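Non-sulfated chondroitin lyase E66 (Autographa californica nucleopolyhedrovirus, PDB 3VSN) cleaves non-sulfated chondroitin as a polysaccharide lyase of the baculovirus envelope, is essential for oral infectivity, and may digest the chondroitin sulfate barrier of the host midgut's peritrophic matrix. Local coordinates at residues A347-D352 against M398-G403; E436-Q441 against I460-N465; I612-I617 against C636-N641; G236-S241 against D323-L328. All blocks are in the same frame, centred on the assembly; numbering follows the deposited sequence.

Contact 1: A347-D352 against M398-G403; sequences AYYESD and MRIPSG
Ile-400 is the first residue of the loop segment 398-403 to meet segment 347-352, touching Tyr-348 just before the strand and Tyr-349 on it. Its CD1 tip reaches the edge of the Tyr-348 ring, 3.6 Å from Tyr-348 OH, while its CB lies 4.0 Å from Tyr-349 CE2. CG1 of Ile-400 stands anti to the carbonyl carbon (chi1 -52°), which carries CD1 over to Tyr-348. Both phenol oxygens are hydrogen-bonded outside the two segments, Tyr-348 OH to Glu-436 OE1 and Tyr-349 OH to Gln-358 N. The Ile-400 O lies in the plane of the Tyr-349 ring, at the edge, and accepts a hydrogen bond of 3.0 Å from Ser-351 OG, which arrives in the carbonyl plane at a C=O...O angle of 157°. Past Pro-401, Ser-402 sets its CB 3.7 Å from Ser-351 OG. Ser-402 N gives a hydrogen bond to a water at 2.9 Å, and the same water donates to Asp-352 O at 2.7 Å. Tyr-349 and Ser-351 thus face the loop through apolar contact and one hydroxyl bond, whereas Glu-350, important for catalysis, points away, its carboxylate bonded to the transition-state stabiliser Arg-300 and the proton acceptor His-246.

Contact 2: E436-Q441 against I460-N465; sequences EMNNLQ and IGVEPN
An antiparallel beta ladder at the open end of a hairpin is the contact here: strands 440-449 and 452-461 are neighbours in the seven-stranded sheet of the beta-sandwich region, and segments 436-441 and 460-465 are the ends far from their connecting turn. Gln-441 and Gly-461 form a hydrogen-bonded pair, with Gln-441 N to Gly-461 O at 2.9 Å and Gly-461 N to Gln-441 O at 3.0 Å. The CG of Gln-441 stands between its own backbone N and carbonyl carbon (chi1 65°), leaning over the Gly-461 backbone, 3.8 Å from both Gly-461 N and Gly-461 O. Leu-440 CA adds a CA-H...O contact to Gly-461 O at 3.2 Å, so that this carbonyl is approached by both an N-H and a C-H.

Beyond the ladder, the type I' turn from Met-437 to Leu-440 presents Asn-438 O to Glu-463 N, an almost straight bond of 3.0 Å with an angle of 177° at the hydrogen. The Asn-438 amide, its CG anti to the backbone N (chi1 -171°), lies against the other segment, with ND2 3.7 Å from Val-462 CB and OD1 3.6 Å from Glu-463 CB. That ND2 is hydrogen-bonded to Ser-466 OG and Gln-392 OE1. On the apolar side, Leu-440 CD1 meets Val-462 CG1 at 4.1 Å, and helices 359-364 and 542-546 touch Leu-440 and Val-462 respectively. Backbone polarity thus does most of the joining: two N-H...O bonds make the bridge and a third, Glu-463 N to Asn-438 O, carries the pairing on into the turn, with leucine and valine supplying an apolar flank.

Contact 3: I612-I617 against C636-N641; sequences IPFSVI and CFVYGN
A strand-to-helix junction at the edge of a small three-stranded antiparallel sheet brings these segments together: strand 611-613 runs into helix 614-623, and the end of strand 636-639 leads through Gly-640 and Asn-641 into strand 642-645, which lies between the other two. Pro-613 occupies the N-cap position, and Phe-614 opens the helix. The Phe-614 N-H meets Asn-641 O at 2.9 Å, in the carbonyl plane and on a lone pair, with an angle of 171° at the hydrogen. Pro-613 CA also comes within 3.4 Å of Asn-641 O in a CA-H...O contact. A water donates to this oxygen and accepts from Ser-615 N at 3.1 Å, linking another N-H of the helix's first turn to the same carbonyl.

Phe-614 and Asn-641 make the bulk of the contact. The CG of Phe-614 lies anti to the carbonyl carbon (chi1 -69°), sending the ring across toward the 636-641 segment, where its CZ finds Val-638 CG1 at 4.2 Å, near the ring plane. Phe-643 packs edge-to-face with the same ring. Gly-640 adopts a positive phi, favourable to glycine, at the turn before Asn-641. The Asn-641 amide stands nearly perpendicular to the phenyl plane, 83° apart, and places OD1 in that plane at the ring edge, 3.4 Å from Phe-614 CD2.

Contact 4: G236-S241 against D323-L328; sequences GLHVDS and DYSKVL
Asp-240 puts its carboxylate against the bend 323-325, where three donors grip it. OD2 accepts from two successive backbone N-H groups. Ser-325 N, 2.6 Å from Asp-240 OD2, meets the syn lone pair of that oxygen, and Tyr-324 N, at 2.8 Å, comes to it from the anti side, 27° out of the carboxylate plane. The Tyr-324 bond is the more bent of the two, with 133° at the hydrogen. Asp-240 OD1 accepts from Ser-325 OG at 2.6 Å, again by its syn lone pair, so Ser-325 spans both oxygens with its N and OG and fixes the rotation of the group. Beside this, Val-239 CG2 comes 4.0 Å from Tyr-324 CD2.

In the next shell, a type I turn from His-238 to Ser-241 carries Asp-240, and its CG stands between the backbone N and carbonyl carbon (chi1 57°), directed at the bend. Within 323-328, Lys-326 NZ hydrogen-bonds Asp-323 O at 2.7 Å and pairs with Glu-608 in a salt bridge, while Tyr-324 OH reaches Ser-648. Lys-326 and Val-327 make a G1 bulge opposite Ala-322. Three hydrogen bonds to one buried carboxylate thus link a turn of the N-terminal helical family region to a bend between sheet strands, and would probably favour the ionised aspartate.

Overall arrangement
Contact 4 is buried and joins the N-terminal helical region to the beta region, whereas contacts 1, 2 and 3 all lie within the latter. Contact 3 is a surface contact, about 41 Å between centres from contact 1, and contacts 1 and 2 are partly buried. Those two meet directly, through a tyrosine-glutamate pair and the packing of Ile-400 on Met-437, so loop 398-403 belongs to both neighbourhoods. The chemistry varies with place. Contact 2 relies on backbone pairing inside a sheet, contact 4 on a carboxylate, contact 3 on one carbonyl at a helix start, and contact 1, nearest to catalysis, on tyrosines, a serine and water.

Contact 1: A347-D352 against M398-G403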
loop_
_atom_site.group_PDB
_atom_site.type_symbol
_atom_site.label_atom_id
_atom_site.label_comp_id
_atom_site.label_asym_id
_atom_site.label_seq_id
_atom_site.Cartn_x
_atom_site.Cartn_y
_atom_site.Cartn_z
ATOM N N ALA A 347 1.392 5.786 -14.423
ATOM C CA ALA A 347 1.446 4.416 -14.917
ATOM C C ALA A 347 0.298 3.601 -14.336
ATOM O O ALA A 347 -0.058 3.765 -13.169
ATOM C CB ALA A 347 2.778 3.771 -14.560
ATOM N N TYR A 348 -0.292 2.741 -15.158
ATOM C CA TYR A 348 -1.258 1.771 -14.653
ATOM C C TYR A 348 -0.552 0.477 -14.261
ATOM O O TYR A 348 -1.126 -0.368 -13.576
ATOM C CB TYR A 348 -2.384 1.508 -15.664
ATOM C CG TYR A 348 -1.993 0.702 -16.891
ATOM C CD1 TYR A 348 -1.615 1.337 -18.074
ATOM C CD2 TYR A 348 -2.023 -0.696 -16.874
ATOM C CE1 TYR A 348 -1.272 0.603 -19.204
ATOM C CE2 TYR A 348 -1.682 -1.437 -17.995
ATOM C CZ TYR A 348 -1.305 -0.782 -19.154
ATOM O OH TYR A 348 -0.969 -1.519 -20.263
ATOM N N TYR A 349 0.700 0.332 -14.694
ATOM C CA TYR A 349 1.453 -0.891 -14.441
ATOM C C TYR A 349 2.957 -0.684 -14.587
ATOM O O TYR A 349 3.403 0.179 -15.346
ATOM C CB TYR A 349 0.978 -2.015 -15.375
ATOM C CG TYR A 349 1.613 -3.361 -15.093
ATOM C CD1 TYR A 349 1.550 -3.929 -13.822
ATOM C CD2 TYR A 349 2.271 -4.067 -16.100
ATOM C CE1 TYR A 349 2.133 -5.158 -13.559
ATOM C CE2 TYR A 349 2.847 -5.305 -15.846
ATOM C CZ TYR A 349 2.773 -5.844 -14.578
ATOM O OH TYR A 349 3.348 -7.066 -14.315
ATOM N N GLU A 350 3.723 -1.475 -13.840
ATOM C CA GLU A 350 5.171 -1.542 -13.992
ATOM C C GLU A 350 5.591 -3.006 -13.945
ATOM O O GLU A 350 5.204 -3.737 -13.034
ATOM C CB GLU A 350 5.880 -0.747 -12.889
ATOM C CG GLU A 350 7.367 -0.533 -13.142
ATOM C CD GLU A 350 8.108 -0.006 -11.926
ATOM O OE1 GLU A 350 7.869 -0.511 -10.812
ATOM O OE2 GLU A 350 8.940 0.909 -12.085
ATOM N N SER A 351 6.367 -3.426 -14.940
ATOM C CA SER A 351 6.884 -4.791 -15.005
ATOM C C SER A 351 8.408 -4.824 -14.899
ATOM O O SER A 351 9.071 -3.789 -14.990
ATOM C CB SER A 351 6.436 -5.469 -16.302
ATOM O OG SER A 351 6.865 -4.733 -17.437
ATOM N N ASP A 352 8.951 -6.022 -14.699
ATOM C CA ASP A 352 10.398 -6.242 -14.684
ATOM C C ASP A 352 10.702 -7.594 -15.355
ATOM O O ASP A 352 9.770 -8.282 -15.774
ATOM C CB ASP A 352 10.953 -6.136 -13.249
ATOM C CG ASP A 352 10.362 -7.171 -12.296
ATOM O OD1 ASP A 352 10.450 -8.382 -12.586
ATOM O OD2 ASP A 352 9.833 -6.771 -11.235
ATOM N N MET A 398 -2.279 -12.672 -18.381
ATOM C CA MET A 398 -2.079 -11.497 -19.216
ATOM C C MET A 398 -0.693 -10.928 -18.936
ATOM O O MET A 398 -0.431 -10.446 -17.833
ATOM C CB MET A 398 -3.176 -10.454 -18.946
ATOM C CG MET A 398 -2.977 -9.105 -19.634
ATOM S SD MET A 398 -2.896 -9.158 -21.440
ATOM C CE MET A 398 -4.601 -9.512 -21.871
ATOM N N ARG A 399 0.186 -11.001 -19.934
ATOM C CA ARG A 399 1.585 -10.598 -19.778
ATOM C C ARG A 399 1.865 -9.258 -20.434
ATOM O O ARG A 399 1.452 -9.026 -21.571
ATOM C CB ARG A 399 2.524 -11.640 -20.393
ATOM C CG ARG A 399 2.423 -13.024 -19.785
ATOM C CD ARG A 399 3.615 -13.889 -20.168
ATOM N NE ARG A 399 3.518 -15.206 -19.541
ATOM C CZ ARG A 399 4.021 -15.512 -18.348
ATOM N NH1 ARG A 399 4.686 -14.603 -17.642
ATOM N NH2 ARG A 399 3.867 -16.739 -17.864
ATOM N N ILE A 400 2.563 -8.382 -19.716
ATOM C CA ILE A 400 3.073 -7.131 -20.288
ATOM C C ILE A 400 4.574 -7.042 -19.982
ATOM O O ILE A 400 4.977 -6.402 -19.007
ATOM C CB ILE A 400 2.327 -5.876 -19.762
ATOM C CG1 ILE A 400 0.807 -6.029 -19.911
ATOM C CG2 ILE A 400 2.816 -4.619 -20.479
ATOM C CD1 ILE A 400 0.017 -4.856 -19.373
ATOM N N PRO A 401 5.405 -7.697 -20.819
ATOM C CA PRO A 401 6.842 -7.813 -20.548
ATOM C C PRO A 401 7.552 -6.470 -20.515
ATOM O O PRO A 401 7.151 -5.535 -21.210
ATOM C CB PRO A 401 7.365 -8.642 -21.734
ATOM C CG PRO A 401 6.160 -9.305 -22.315
ATOM C CD PRO A 401 5.044 -8.325 -22.103
ATOM N N SER A 402 8.591 -6.383 -19.693
ATOM C CA SER A 402 9.458 -5.217 -19.668
ATOM C C SER A 402 10.259 -5.171 -20.968
ATOM O O SER A 402 10.849 -6.173 -21.375
ATOM C CB SER A 402 10.394 -5.279 -18.460
ATOM O OG SER A 402 11.310 -4.200 -18.467
ATOM N N GLY A 403 10.256 -4.014 -21.624
ATOM C CA GLY A 403 10.986 -3.827 -22.878
ATOM C C GLY A 403 12.424 -3.400 -22.652
ATOM O O GLY A 403 13.171 -3.184 -23.607
HETATM O O HOH W 1 9.131 -8.936 -18.341
#

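Contact 2: E436-Q441 against I460-N465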
loop_
_atom_site.group_PDB
_atom_site.type_symbol
_atom_site.label_atom_id
_atom_site.label_comp_id
_atom_site.label_asym_id
_atom_site.label_seq_id
_atom_site.Cartn_x
_atom_site.Cartn_y
_atom_site.Cartn_z
ATOM N N GLU A 436 -1.718 -2.193 -24.006
ATOM C CA GLU A 436 -0.920 -3.405 -23.788
ATOM C C GLU A 436 -1.732 -4.607 -23.295
ATOM O O GLU A 436 -1.216 -5.724 -23.234
ATOM C CB GLU A 436 0.246 -3.120 -22.830
ATOM C CG GLU A 436 1.251 -2.086 -23.327
ATOM C CD GLU A 436 0.804 -0.643 -23.121
ATOM O OE1 GLU A 436 -0.217 -0.399 -22.441
ATOM O OE2 GLU A 436 1.483 0.260 -23.645
ATOM N N MET A 437 -2.992 -4.381 -22.936
ATOM C CA MET A 437 -3.886 -5.481 -22.574
ATOM C C MET A 437 -4.942 -5.690 -23.655
ATOM O O MET A 437 -6.137 -5.798 -23.362
ATOM C CB MET A 437 -4.523 -5.257 -21.194
ATOM C CG MET A 437 -3.528 -5.378 -20.045
ATOM S SD MET A 437 -4.258 -5.532 -18.398
ATOM C CE MET A 437 -4.947 -3.897 -18.173
ATOM N N ASN A 438 -4.482 -5.746 -24.908
ATOM C CA ASN A 438 -5.348 -6.021 -26.054
ATOM C C ASN A 438 -6.418 -4.934 -26.267
ATOM O O ASN A 438 -7.549 -5.226 -26.674
ATOM C CB ASN A 438 -5.980 -7.414 -25.887
ATOM C CG ASN A 438 -6.719 -7.883 -27.119
ATOM O OD1 ASN A 438 -6.303 -7.620 -28.243
ATOM N ND2 ASN A 438 -7.828 -8.589 -26.909
ATOM N N ASN A 439 -6.046 -3.682 -25.992
ATOM C CA ASN A 439 -6.968 -2.535 -26.062
ATOM C C ASN A 439 -8.202 -2.667 -25.163
ATOM O O ASN A 439 -9.266 -2.118 -25.475
ATOM C CB ASN A 439 -7.379 -2.217 -27.513
ATOM C CG ASN A 439 -6.383 -1.316 -28.230
ATOM O OD1 ASN A 439 -6.311 -1.314 -29.460
ATOM N ND2 ASN A 439 -5.624 -0.537 -27.470
ATOM N N LEU A 440 -8.058 -3.398 -24.058
ATOM C CA LEU A 440 -9.112 -3.480 -23.046
ATOM C C LEU A 440 -9.540 -2.088 -22.619
ATOM O O LEU A 440 -8.704 -1.239 -22.292
ATOM C CB LEU A 440 -8.653 -4.278 -21.818
ATOM C CG LEU A 440 -9.613 -4.324 -20.618
ATOM C CD1 LEU A 440 -10.826 -5.207 -20.896
ATOM C CD2 LEU A 440 -8.874 -4.791 -19.376
ATOM N N GLN A 441 -10.847 -1.859 -22.637
ATOM C CA GLN A 441 -11.427 -0.624 -22.134
ATOM C C GLN A 441 -12.649 -0.952 -21.288
ATOM O O GLN A 441 -13.255 -2.016 -21.452
ATOM C CB GLN A 441 -11.810 0.311 -23.285
ATOM C CG GLN A 441 -12.908 -0.226 -24.195
ATOM C CD GLN A 441 -13.358 0.796 -25.217
ATOM O OE1 GLN A 441 -14.031 1.769 -24.882
ATOM N NE2 GLN A 441 -12.989 0.578 -26.471
ATOM N N ILE A 460 -17.492 -2.611 -21.615
ATOM C CA ILE A 460 -16.276 -3.419 -21.651
ATOM C C ILE A 460 -15.983 -3.753 -23.112
ATOM O O ILE A 460 -16.847 -4.287 -23.822
ATOM C CB ILE A 460 -16.418 -4.740 -20.863
ATOM C CG1 ILE A 460 -16.704 -4.476 -19.377
ATOM C CG2 ILE A 460 -15.173 -5.605 -21.022
ATOM C CD1 ILE A 460 -17.158 -5.712 -18.626
ATOM N N GLY A 461 -14.773 -3.431 -23.554
ATOM C CA GLY A 461 -14.370 -3.712 -24.923
ATOM C C GLY A 461 -12.936 -4.178 -25.039
ATOM O O GLY A 461 -12.119 -3.903 -24.163
ATOM N N VAL A 462 -12.647 -4.908 -26.114
ATOM C CA VAL A 462 -11.270 -5.230 -26.503
ATOM C C VAL A 462 -11.153 -5.030 -28.008
ATOM O O VAL A 462 -12.164 -4.828 -28.686
ATOM C CB VAL A 462 -10.844 -6.678 -26.141
ATOM C CG1 VAL A 462 -10.764 -6.877 -24.629
ATOM C CG2 VAL A 462 -11.759 -7.710 -26.792
ATOM N N GLU A 463 -9.927 -5.083 -28.526
ATOM C CA GLU A 463 -9.698 -5.033 -29.972
ATOM C C GLU A 463 -10.654 -6.007 -30.673
ATOM O O GLU A 463 -10.729 -7.172 -30.290
ATOM C CB GLU A 463 -8.239 -5.384 -30.294
ATOM C CG GLU A 463 -7.841 -5.236 -31.759
ATOM C CD GLU A 463 -7.802 -3.789 -32.226
ATOM O OE1 GLU A 463 -7.483 -2.892 -31.416
ATOM O OE2 GLU A 463 -8.089 -3.546 -33.412
ATOM N N PRO A 464 -11.412 -5.527 -31.679
ATOM C CA PRO A 464 -12.300 -6.442 -32.401
ATOM C C PRO A 464 -11.554 -7.646 -32.980
ATOM O O PRO A 464 -10.411 -7.507 -33.423
ATOM C CB PRO A 464 -12.856 -5.565 -33.526
ATOM C CG PRO A 464 -12.845 -4.187 -32.948
ATOM C CD PRO A 464 -11.598 -4.126 -32.110
ATOM N N ASN A 465 -12.199 -8.815 -32.936
ATOM C CA ASN A 465 -11.699 -10.051 -33.567
ATOM C C ASN A 465 -10.404 -10.616 -32.981
ATOM O O ASN A 465 -9.677 -11.347 -33.659
ATOM C CB ASN A 465 -11.583 -9.872 -35.089
ATOM C CG ASN A 465 -12.886 -9.426 -35.716
ATOM O OD1 ASN A 465 -13.942 -10.004 -35.449
ATOM N ND2 ASN A 465 -12.825 -8.379 -36.533
#

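Contact 3: I612-I617 against C636-N641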
loop_
_atom_site.group_PDB
_atom_site.type_symbol
_atom_site.label_atom_id
_atom_site.label_comp_id
_atom_site.label_asym_id
_atom_site.label_seq_id
_atom_site.Cartn_x
_atom_site.Cartn_y
_atom_site.Cartn_z
ATOM N N ILE A 612 -18.778 23.259 -11.370
ATOM C CA ILE A 612 -19.920 22.357 -11.572
ATOM C C ILE A 612 -21.167 23.188 -11.890
ATOM O O ILE A 612 -21.503 24.106 -11.138
ATOM C CB ILE A 612 -20.164 21.438 -10.342
ATOM C CG1 ILE A 612 -21.293 20.431 -10.615
ATOM C CG2 ILE A 612 -20.452 22.250 -9.078
ATOM C CD1 ILE A 612 -21.432 19.359 -9.547
ATOM N N PRO A 613 -21.848 22.889 -13.015
ATOM C CA PRO A 613 -23.047 23.652 -13.371
ATOM C C PRO A 613 -24.234 23.353 -12.457
ATOM O O PRO A 613 -24.364 22.225 -11.961
ATOM C CB PRO A 613 -23.357 23.179 -14.801
ATOM C CG PRO A 613 -22.098 22.544 -15.294
ATOM C CD PRO A 613 -21.487 21.928 -14.071
ATOM N N PHE A 614 -25.089 24.358 -12.246
ATOM C CA PHE A 614 -26.333 24.174 -11.495
ATOM C C PHE A 614 -27.137 23.012 -12.073
ATOM O O PHE A 614 -27.736 22.234 -11.326
ATOM C CB PHE A 614 -27.220 25.431 -11.527
ATOM C CG PHE A 614 -26.674 26.607 -10.759
ATOM C CD1 PHE A 614 -26.351 26.503 -9.408
ATOM C CD2 PHE A 614 -26.535 27.844 -11.380
ATOM C CE1 PHE A 614 -25.861 27.601 -8.708
ATOM C CE2 PHE A 614 -26.047 28.946 -10.685
ATOM C CZ PHE A 614 -25.709 28.822 -9.348
ATOM N N SER A 615 -27.141 22.901 -13.403
ATOM C CA SER A 615 -27.957 21.897 -14.100
ATOM C C SER A 615 -27.491 20.459 -13.858
ATOM O O SER A 615 -28.308 19.532 -13.857
ATOM C CB SER A 615 -28.032 22.196 -15.603
ATOM O OG SER A 615 -26.753 22.137 -16.213
ATOM N N VAL A 616 -26.187 20.277 -13.651
ATOM C CA VAL A 616 -25.635 18.957 -13.337
ATOM C C VAL A 616 -26.121 18.514 -11.956
ATOM O O VAL A 616 -26.531 17.365 -11.768
ATOM C CB VAL A 616 -24.089 18.938 -13.428
ATOM C CG1 VAL A 616 -23.512 17.667 -12.810
ATOM C CG2 VAL A 616 -23.647 19.064 -14.880
ATOM N N ILE A 617 -26.088 19.439 -11.001
ATOM C CA ILE A 617 -26.591 19.182 -9.655
ATOM C C ILE A 617 -28.086 18.846 -9.700
ATOM O O ILE A 617 -28.520 17.850 -9.106
ATOM C CB ILE A 617 -26.320 20.385 -8.716
ATOM C CG1 ILE A 617 -24.808 20.633 -8.604
ATOM C CG2 ILE A 617 -26.923 20.144 -7.338
ATOM C CD1 ILE A 617 -24.424 21.976 -8.015
ATOM N N CYS A 636 -17.214 25.399 -1.817
ATOM C CA CYS A 636 -17.224 26.002 -3.137
ATOM C C CYS A 636 -18.086 27.259 -3.110
ATOM O O CYS A 636 -18.724 27.546 -2.100
ATOM C CB CYS A 636 -17.695 24.992 -4.197
ATOM S SG CYS A 636 -19.249 24.136 -3.830
ATOM N N PHE A 637 -18.093 28.012 -4.207
ATOM C CA PHE A 637 -18.810 29.289 -4.248
ATOM C C PHE A 637 -19.439 29.526 -5.615
ATOM O O PHE A 637 -18.922 29.046 -6.629
ATOM C CB PHE A 637 -17.877 30.449 -3.861
ATOM C CG PHE A 637 -16.763 30.703 -4.850
ATOM C CD1 PHE A 637 -15.609 29.927 -4.837
ATOM C CD2 PHE A 637 -16.863 31.733 -5.785
ATOM C CE1 PHE A 637 -14.583 30.161 -5.745
ATOM C CE2 PHE A 637 -15.840 31.974 -6.694
ATOM C CZ PHE A 637 -14.697 31.186 -6.672
ATOM N N VAL A 638 -20.548 30.268 -5.630
ATOM C CA VAL A 638 -21.265 30.590 -6.865
ATOM C C VAL A 638 -20.341 31.313 -7.839
ATOM O O VAL A 638 -19.743 32.339 -7.506
ATOM C CB VAL A 638 -22.539 31.429 -6.604
ATOM C CG1 VAL A 638 -23.170 31.883 -7.915
ATOM C CG2 VAL A 638 -23.552 30.637 -5.789
ATOM N N TYR A 639 -20.228 30.752 -9.038
ATOM C CA TYR A 639 -19.313 31.240 -10.058
ATOM C C TYR A 639 -19.908 30.877 -11.409
ATOM O O TYR A 639 -20.117 29.701 -11.693
ATOM C CB TYR A 639 -17.955 30.560 -9.882
ATOM C CG TYR A 639 -16.896 30.972 -10.877
ATOM C CD1 TYR A 639 -16.699 30.249 -12.058
ATOM C CD2 TYR A 639 -16.079 32.077 -10.630
ATOM C CE1 TYR A 639 -15.723 30.624 -12.971
ATOM C CE2 TYR A 639 -15.101 32.459 -11.537
ATOM C CZ TYR A 639 -14.930 31.730 -12.701
ATOM O OH TYR A 639 -13.962 32.111 -13.597
ATOM N N GLY A 640 -20.190 31.879 -12.237
ATOM C CA GLY A 640 -20.903 31.640 -13.492
ATOM C C GLY A 640 -22.222 30.929 -13.232
ATOM O O GLY A 640 -22.919 31.232 -12.262
ATOM N N ASN A 641 -22.547 29.955 -14.076
ATOM C CA ASN A 641 -23.808 29.224 -13.945
ATOM C C ASN A 641 -23.669 27.967 -13.083
ATOM O O ASN A 641 -24.184 26.903 -13.429
ATOM C CB ASN A 641 -24.364 28.873 -15.331
ATOM C CG ASN A 641 -25.871 28.683 -15.329
ATOM O OD1 ASN A 641 -26.581 29.249 -14.498
ATOM N ND2 ASN A 641 -26.366 27.893 -16.276
HETATM O O HOH W 2 -26.265 25.258 -15.171
#

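Contact 4: G236-S241 against D323-L328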
loop_
_atom_site.group_PDB
_atom_site.type_symbol
_atom_site.label_atom_id
_atom_site.label_comp_id
_atom_site.label_asym_id
_atom_site.label_seq_id
_atom_site.Cartn_x
_atom_site.Cartn_y
_atom_site.Cartn_z
ATOM N N GLY A 236 8.025 11.388 -5.367
ATOM C CA GLY A 236 7.742 12.031 -4.098
ATOM C C GLY A 236 6.298 11.914 -3.668
ATOM O O GLY A 236 5.502 11.192 -4.276
ATOM N N LEU A 237 5.974 12.622 -2.594
ATOM C CA LEU A 237 4.620 12.648 -2.069
ATOM C C LEU A 237 3.783 13.605 -2.900
ATOM O O LEU A 237 3.980 14.819 -2.844
ATOM C CB LEU A 237 4.641 13.090 -0.605
ATOM C CG LEU A 237 3.343 12.999 0.189
ATOM C CD1 LEU A 237 2.945 11.543 0.397
ATOM C CD2 LEU A 237 3.517 13.709 1.519
ATOM N N HIS A 238 2.854 13.064 -3.681
ATOM C CA HIS A 238 1.975 13.906 -4.489
ATOM C C HIS A 238 1.009 14.672 -3.626
ATOM O O HIS A 238 0.811 14.326 -2.458
ATOM C CB HIS A 238 1.288 13.092 -5.583
ATOM C CG HIS A 238 2.113 12.959 -6.846
ATOM N ND1 HIS A 238 3.446 12.757 -6.824
ATOM C CD2 HIS A 238 1.744 12.997 -8.189
ATOM C CE1 HIS A 238 3.908 12.684 -8.089
ATOM N NE2 HIS A 238 2.865 12.825 -8.922
ATOM N N VAL A 239 0.413 15.726 -4.186
ATOM C CA VAL A 239 -0.382 16.685 -3.405
ATOM C C VAL A 239 -1.539 16.067 -2.623
ATOM O O VAL A 239 -1.945 16.607 -1.593
ATOM C CB VAL A 239 -0.915 17.865 -4.263
ATOM C CG1 VAL A 239 0.234 18.723 -4.782
ATOM C CG2 VAL A 239 -1.799 17.370 -5.403
ATOM N N ASP A 240 -2.066 14.945 -3.112
ATOM C CA ASP A 240 -3.162 14.253 -2.436
ATOM C C ASP A 240 -2.680 13.070 -1.589
ATOM O O ASP A 240 -3.448 12.153 -1.292
ATOM C CB ASP A 240 -4.249 13.817 -3.437
ATOM C CG ASP A 240 -3.715 12.924 -4.556
ATOM O OD1 ASP A 240 -2.500 12.613 -4.591
ATOM O OD2 ASP A 240 -4.529 12.525 -5.415
ATOM N N SER A 241 -1.406 13.107 -1.205
ATOM C CA SER A 241 -0.807 12.103 -0.319
ATOM C C SER A 241 -0.896 10.663 -0.833
ATOM O O SER A 241 -1.428 9.775 -0.162
ATOM C CB SER A 241 -1.361 12.219 1.105
ATOM O OG SER A 241 -0.816 13.352 1.750
ATOM N N ASP A 323 -7.768 12.407 -4.961
ATOM C CA ASP A 323 -8.548 12.796 -6.142
ATOM C C ASP A 323 -7.726 12.986 -7.420
ATOM O O ASP A 323 -8.269 12.913 -8.525
ATOM C CB ASP A 323 -9.350 14.069 -5.861
ATOM C CG ASP A 323 -10.391 13.892 -4.762
ATOM O OD1 ASP A 323 -10.720 12.739 -4.388
ATOM O OD2 ASP A 323 -10.883 14.927 -4.271
ATOM N N TYR A 324 -6.434 13.254 -7.266
ATOM C CA TYR A 324 -5.534 13.418 -8.409
ATOM C C TYR A 324 -4.813 12.121 -8.775
ATOM O O TYR A 324 -4.677 11.787 -9.954
ATOM C CB TYR A 324 -4.486 14.487 -8.109
ATOM C CG TYR A 324 -4.973 15.908 -8.253
ATOM C CD1 TYR A 324 -5.067 16.507 -9.510
ATOM C CD2 TYR A 324 -5.309 16.665 -7.131
ATOM C CE1 TYR A 324 -5.499 17.818 -9.647
ATOM C CE2 TYR A 324 -5.741 17.977 -7.256
ATOM C CZ TYR A 324 -5.833 18.548 -8.514
ATOM O OH TYR A 324 -6.259 19.850 -8.643
ATOM N N SER A 325 -4.337 11.410 -7.755
ATOM C CA SER A 325 -3.570 10.175 -7.941
ATOM C C SER A 325 -4.485 8.973 -8.157
ATOM O O SER A 325 -4.040 7.927 -8.640
ATOM C CB SER A 325 -2.661 9.934 -6.736
ATOM O OG SER A 325 -1.756 11.013 -6.567
ATOM N N LYS A 326 -5.760 9.145 -7.791
ATOM C CA LYS A 326 -6.853 8.186 -8.053
ATOM C C LYS A 326 -6.828 6.945 -7.156
ATOM O O LYS A 326 -6.606 5.828 -7.625
ATOM C CB LYS A 326 -6.947 7.792 -9.546
ATOM C CG LYS A 326 -6.827 8.945 -10.545
ATOM C CD LYS A 326 -7.848 10.048 -10.297
ATOM C CE LYS A 326 -7.730 11.153 -11.335
ATOM N NZ LYS A 326 -8.741 12.231 -11.141
ATOM N N VAL A 327 -7.055 7.152 -5.863
ATOM C CA VAL A 327 -7.201 6.050 -4.914
ATOM C C VAL A 327 -8.394 6.350 -4.011
ATOM O O VAL A 327 -8.515 7.455 -3.481
ATOM C CB VAL A 327 -5.921 5.824 -4.061
ATOM C CG1 VAL A 327 -6.116 4.675 -3.079
ATOM C CG2 VAL A 327 -4.713 5.544 -4.945
ATOM N N LEU A 328 -9.288 5.373 -3.876
ATOM C CA LEU A 328 -10.376 5.428 -2.908
ATOM C C LEU A 328 -10.214 4.265 -1.941
ATOM O O LEU A 328 -10.106 3.115 -2.364
ATOM C CB LEU A 328 -11.739 5.345 -3.609
ATOM C CG LEU A 328 -12.988 5.164 -2.730
ATOM C CD1 LEU A 328 -13.256 6.403 -1.879
ATOM C CD2 LEU A 328 -14.209 4.836 -3.581
#